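Local atomic coordinates of DegV family protein (Thermus thermophilus, PDB entry 2DT8), a protein that binds long-chain fatty acids such as palmitate as a member of the DegV family and also carries a zinc ion. Residues V263-S266 against H267-P270. Numbering follows the deposited sequence.
With PLM (palmitic acid), chain C.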
loop_
_atom_site.group_PDB
_atom_site.type_symbol
_atom_site.label_atom_id
_atom_site.label_comp_id
_atom_site.label_asym_id
_atom_site.label_seq_id
_atom_site.Cartn_x
_atom_site.Cartn_y
_atom_site.Cartn_z
ATOM N N VAL A 263 -7.758 -3.690 6.011
ATOM C CA VAL A 263 -7.253 -2.561 6.789
ATOM C C VAL A 263 -7.155 -1.299 5.930
ATOM O O VAL A 263 -7.618 -0.232 6.339
ATOM C CB VAL A 263 -5.901 -2.895 7.462
ATOM C CG1 VAL A 263 -5.250 -1.625 8.014
ATOM C CG2 VAL A 263 -6.140 -3.875 8.614
ATOM N N ILE A 264 -6.587 -1.404 4.731
ATOM C CA ILE A 264 -6.512 -0.226 3.879
ATOM C C ILE A 264 -7.916 0.222 3.448
ATOM O O ILE A 264 -8.230 1.410 3.467
ATOM C CB ILE A 264 -5.660 -0.493 2.611
ATOM C CG1 ILE A 264 -4.216 -0.800 3.005
ATOM C CG2 ILE A 264 -5.721 0.722 1.674
ATOM C CD1 ILE A 264 -3.476 0.374 3.630
ATOM N N ALA A 265 -8.766 -0.733 3.075
ATOM C CA ALA A 265 -10.117 -0.414 2.624
ATOM C C ALA A 265 -10.963 0.262 3.703
ATOM O O ALA A 265 -11.892 1.009 3.383
ATOM C CB ALA A 265 -10.817 -1.676 2.135
ATOM N N SER A 266 -10.657 -0.008 4.970
ATOM C CA SER A 266 -11.386 0.605 6.090
ATOM C C SER A 266 -11.196 2.124 6.094
ATOM O O SER A 266 -12.007 2.863 6.666
ATOM C CB SER A 266 -10.891 0.054 7.432
ATOM O OG SER A 266 -11.301 -1.292 7.629
ATOM N N HIS A 267 -10.114 2.576 5.462
ATOM C CA HIS A 267 -9.819 4.001 5.373
ATOM C C HIS A 267 -10.154 4.616 4.026
ATOM O O HIS A 267 -10.587 5.760 3.960
ATOM C CB HIS A 267 -8.359 4.244 5.714
ATOM C CG HIS A 267 -8.046 3.947 7.139
ATOM N ND1 HIS A 267 -8.238 4.867 8.155
ATOM C CD2 HIS A 267 -7.660 2.800 7.746
ATOM C CE1 HIS A 267 -7.986 4.297 9.314
ATOM N NE2 HIS A 267 -7.632 3.037 9.095
ATOM N N THR A 268 -9.962 3.876 2.941
ATOM C CA THR A 268 -10.290 4.441 1.628
ATOM C C THR A 268 -11.788 4.372 1.336
ATOM O O THR A 268 -12.362 5.288 0.735
ATOM C CB THR A 268 -9.530 3.730 0.494
ATOM O OG1 THR A 268 -9.909 2.351 0.459
ATOM C CG2 THR A 268 -8.015 3.832 0.704
ATOM N N GLY A 269 -12.418 3.281 1.759
ATOM C CA GLY A 269 -13.841 3.129 1.543
ATOM C C GLY A 269 -14.189 2.359 0.286
ATOM O O GLY A 269 -13.302 1.871 -0.413
ATOM N N PRO A 270 -15.482 2.235 -0.030
ATOM C CA PRO A 270 -15.924 1.507 -1.222
ATOM C C PRO A 270 -15.561 2.196 -2.532
ATOM O O PRO A 270 -15.278 3.398 -2.566
ATOM C CB PRO A 270 -17.438 1.400 -1.022
ATOM C CG PRO A 270 -17.766 2.635 -0.252
ATOM C CD PRO A 270 -16.631 2.734 0.747
HETATM C C1 PLM C . -3.506 1.438 11.555
HETATM O O1 PLM C . -2.330 1.827 12.053
HETATM O O2 PLM C . -4.456 1.307 12.298
HETATM C C2 PLM C . -3.645 1.168 10.071
HETATM C C3 PLM C . -3.910 2.492 9.346
HETATM C C4 PLM C . -4.105 2.246 7.848
HETATM C C5 PLM C . -4.324 3.586 7.148
HETATM C C6 PLM C . -4.426 3.383 5.638
HETATM C C7 PLM C . -4.685 4.725 4.981
HETATM C C8 PLM C . -4.588 4.591 3.480
HETATM C C9 PLM C . -4.518 5.995 2.884
HETATM C CA PLM C . -5.013 5.969 1.451
HETATM C CB PLM C . -3.847 5.582 0.560
HETATM C CC PLM C . -4.089 4.187 0.012
HETATM C CD PLM C . -4.032 4.239 -1.503
HETATM C CE PLM C . -4.455 2.881 -2.061
HETATM C CF PLM C . -4.511 2.945 -3.594
HETATM C CG PLM C . -3.097 2.840 -4.166
#
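Val-263 meets His-267 one turn further along the short helix 262-268, whose flank forms part of the wall of the DegV fatty-acid tunnel. The carbonyl O of Val-263 sits 3.3 Å from His-267 CD2, at the edge of the imidazole and near its plane, while Val-263 CG1, anti to its own N (chi1 168°), reaches C2 of the palmitate. Ile-264 comes next. Its O takes two backbone N-H groups: His-267 N from above the carbonyl plane, and Thr-268 N within that plane at 3.1 Å. On the lipid side, Ile-264 CD1 lies 3.7 Å from palmitate C6, and its CG2 touches Thr-268 CG2, which also packs on the chain, at CA of the ligand. Ala-265 O receives Gly-269 N at 2.8 Å, closing the last turn at the C-terminal end; Gly-269 then leaves the helix with phi 94°, where a CB would jam against the preceding carbonyl. Ser-266 turns its OG back to Ala-262 O, and its own carbonyl O lies over the His-267 face opposite the lipid. NE2 of that ring bonds Thr-61 OG1, which also binds the palmitate. An alanine in place of His-267 would probably leave Thr-61 without this partner and open a gap beside the acyl chain, where palmitate C5 now rests over the ring face, toward its rim, 3.5 Å from CD2.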